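Local coordinates for glutamate--tRNA ligase, cytoplasmic (Saccharomyces cerevisiae, PDB 2HRA), which activates glutamate with ATP and then transfers it to the acceptor end of tRNA(Glu), in a complex with methionyl-tRNA synthetase and the cofactor Arc1p, at residues Ala110-Ser115 with Arg147-Cys152. Sequence-based numbering, arbitrary orientation.
Sequences AKLSQS and RSNGMC
Leu112, on helix 109-122, packs against the type I beta turn formed by Asn149, Gly150, Met151 and Cys152. The turn links helix 137-148 to helix 152-158 in the helical half of a GST-like fold, the N-terminal domain of this synthetase. That domain makes the heteromeric contact with Arc1p, although these residues lie outside the two regions mapped as binding it. The tight part is centred on one methyl group, Leu112 CD2. With CG anti to the backbone N (chi1 -172°), the leucine branch is carried out from the helix toward the turn. Met151 lies alongside it, the two chains running past each other in opposite directions. The thioether bends at chi3 (67°), which turns its terminal methyl back onto the leucine. Met151 CE is 3.4 Å from Leu112 CD2, closer than carbons usually pack, and 3.9 Å from Leu112 CB. Cys152 adds its CB at 3.9 Å from Leu112 CD2. Asn149 comes from the direction opposite to the leucine, and its amide meets the two methyls by packing, with no hydrogen bond across the contact. An alanine in place of Asn149 would remove the amide and would probably leave a gap beside the two leucine methyls. Ile155 of helix 152-158 also packs against Leu112, and Lys107 touches both Asn149 and Met151. The outer side is looser. Ala110, Lys111 and Gln114 are solvent-exposed on the helix, and Gly150 is exposed on the turn; none of them touches the opposite segment. On the helix, Lys111 O accepts two bonds from Ser115, N and OG approaching from opposite faces of the carbonyl plane, and OG lies 2.9 Å from Lys111 O.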
ATOM      1  N   ALA A 110       6.155   8.749  18.852  1.00 25.17           N
ATOM      2  CA  ALA A 110       5.634   7.906  19.931  1.00 26.55           C
ATOM      3  C   ALA A 110       4.530   6.982  19.429  1.00 27.22           C
ATOM      4  O   ALA A 110       4.555   5.788  19.698  1.00 27.88           O
ATOM      5  CB  ALA A 110       5.130   8.755  21.100  1.00 26.65           C
ATOM      6  N   LYS A 111       3.582   7.531  18.675  1.00 27.00           N
ATOM      7  CA  LYS A 111       2.460   6.745  18.196  1.00 27.43           C
ATOM      8  C   LYS A 111       2.911   5.675  17.235  1.00 27.21           C
ATOM      9  O   LYS A 111       2.402   4.528  17.270  1.00 26.74           O
ATOM     10  CB  LYS A 111       1.439   7.623  17.486  1.00 27.87           C
ATOM     11  CG  LYS A 111       0.704   8.570  18.401  1.00 31.39           C
ATOM     12  CD  LYS A 111      -0.336   9.350  17.602  1.00 35.83           C
ATOM     13  CE  LYS A 111      -1.196  10.253  18.440  1.00 38.06           C
ATOM     14  NZ  LYS A 111      -2.388  10.668  17.629  1.00 39.97           N
ATOM     15  N   LEU A 112       3.828   6.051  16.348  1.00 26.04           N
ATOM     16  CA  LEU A 112       4.314   5.124  15.335  1.00 26.87           C
ATOM     17  C   LEU A 112       5.099   3.994  16.012  1.00 25.74           C
ATOM     18  O   LEU A 112       4.992   2.841  15.656  1.00 25.87           O
ATOM     19  CB  LEU A 112       5.191   5.874  14.332  1.00 27.44           C
ATOM     20  CG  LEU A 112       5.655   5.125  13.082  1.00 29.15           C
ATOM     21  CD1 LEU A 112       4.452   4.521  12.318  1.00 26.78           C
ATOM     22  CD2 LEU A 112       6.471   6.034  12.160  1.00 26.20           C
ATOM     23  N   SER A 113       5.895   4.340  17.009  1.00 25.74           N
ATOM     24  CA  SER A 113       6.602   3.341  17.830  1.00 25.92           C
ATOM     25  C   SER A 113       5.664   2.249  18.384  1.00 27.60           C
ATOM     26  O   SER A 113       5.910   1.027  18.232  1.00 27.14           O
ATOM     27  CB  SER A 113       7.379   4.073  18.945  1.00 26.26           C
ATOM     28  OG  SER A 113       8.453   4.754  18.335  1.00 26.90           O
ATOM     29  N   GLN A 114       4.554   2.686  18.969  1.00 27.55           N
ATOM     30  CA  GLN A 114       3.606   1.756  19.551  1.00 28.36           C
ATOM     31  C   GLN A 114       2.993   0.891  18.469  1.00 27.84           C
ATOM     32  O   GLN A 114       2.816  -0.314  18.642  1.00 27.90           O
ATOM     33  CB  GLN A 114       2.465   2.497  20.236  1.00 28.42           C
ATOM     34  CG  GLN A 114       2.818   3.391  21.406  1.00 34.95           C
ATOM     35  CD  GLN A 114       1.570   4.146  21.927  1.00 41.24           C
ATOM     36  OE1 GLN A 114       0.490   3.545  22.086  1.00 46.02           O
ATOM     37  NE2 GLN A 114       1.710   5.466  22.161  1.00 44.62           N
ATOM     38  N   SER A 115       2.606   1.514  17.367  1.00 28.50           N
ATOM     39  CA  SER A 115       1.879   0.784  16.314  1.00 28.51           C
ATOM     40  C   SER A 115       2.823  -0.256  15.690  1.00 27.99           C
ATOM     41  O   SER A 115       2.435  -1.386  15.381  1.00 27.80           O
ATOM     42  CB  SER A 115       1.318   1.782  15.279  1.00 28.91           C
ATOM     43  OG  SER A 115       0.496   2.769  15.929  1.00 33.45           O
ATOM     44  N   ARG A 147       5.786   2.190   3.491  1.00 28.35           N
ATOM     45  CA  ARG A 147       6.492   2.721   2.324  1.00 28.74           C
ATOM     46  C   ARG A 147       6.264   4.222   2.235  1.00 28.79           C
ATOM     47  O   ARG A 147       7.167   4.970   1.900  1.00 27.46           O
ATOM     48  CB  ARG A 147       6.041   2.051   1.014  1.00 28.88           C
ATOM     49  CG  ARG A 147       6.794   2.483  -0.256  1.00 28.45           C
ATOM     50  CD  ARG A 147       8.302   2.363  -0.044  1.00 30.93           C
ATOM     51  NE  ARG A 147       9.101   2.851  -1.156  1.00 30.61           N
ATOM     52  CZ  ARG A 147       9.511   4.101  -1.298  1.00 32.65           C
ATOM     53  NH1 ARG A 147       9.197   5.043  -0.409  1.00 33.34           N
ATOM     54  NH2 ARG A 147      10.228   4.412  -2.353  1.00 33.57           N
ATOM     55  N   SER A 148       5.057   4.658   2.548  1.00 29.69           N
ATOM     56  CA  SER A 148       4.716   6.084   2.427  1.00 30.97           C
ATOM     57  C   SER A 148       5.349   6.907   3.561  1.00 31.15           C
ATOM     58  O   SER A 148       5.529   8.118   3.429  1.00 32.98           O
ATOM     59  CB  SER A 148       3.184   6.268   2.422  1.00 31.05           C
ATOM     60  OG  SER A 148       2.678   6.383   3.760  1.00 32.85           O
ATOM     61  N   ASN A 149       5.683   6.257   4.680  1.00 31.45           N
ATOM     62  CA  ASN A 149       6.091   6.949   5.918  1.00 31.41           C
ATOM     63  C   ASN A 149       7.577   6.824   6.194  1.00 32.53           C
ATOM     64  O   ASN A 149       8.034   5.813   6.732  1.00 31.52           O
ATOM     65  CB  ASN A 149       5.326   6.374   7.098  1.00 31.52           C
ATOM     66  CG  ASN A 149       5.463   7.181   8.351  1.00 30.61           C
ATOM     67  OD1 ASN A 149       4.589   7.106   9.212  1.00 31.96           O
ATOM     68  ND2 ASN A 149       6.539   7.973   8.478  1.00 26.46           N
ATOM     69  N   GLY A 150       8.304   7.892   5.870  1.00 33.12           N
ATOM     70  CA  GLY A 150       9.756   7.934   5.965  1.00 33.69           C
ATOM     71  C   GLY A 150      10.306   7.835   7.383  1.00 33.91           C
ATOM     72  O   GLY A 150      11.469   7.503   7.563  1.00 33.85           O
ATOM     73  N   MET A 151       9.474   8.113   8.384  1.00 33.90           N
ATOM     74  CA  MET A 151       9.865   8.044   9.791  1.00 33.35           C
ATOM     75  C   MET A 151      10.109   6.620  10.311  1.00 32.51           C
ATOM     76  O   MET A 151      10.867   6.415  11.264  1.00 29.65           O
ATOM     77  CB  MET A 151       8.771   8.691  10.654  1.00 33.51           C
ATOM     78  CG  MET A 151       9.162   8.854  12.100  1.00 34.34           C
ATOM     79  SD  MET A 151       8.150  10.090  12.969  1.00 38.15           S
ATOM     80  CE  MET A 151       6.580   9.299  12.969  1.00 40.09           C
ATOM     81  N   CYS A 152       9.456   5.637   9.706  1.00 30.43           N
ATOM     82  CA  CYS A 152       9.439   4.299  10.282  1.00 32.16           C
ATOM     83  C   CYS A 152      10.758   3.523  10.201  1.00 30.84           C
ATOM     84  O   CYS A 152      11.049   2.702  11.073  1.00 31.44           O
ATOM     85  CB  CYS A 152       8.263   3.511   9.734  1.00 31.10           C
ATOM     86  SG  CYS A 152       8.408   2.846   8.056  1.00 39.90           S
TER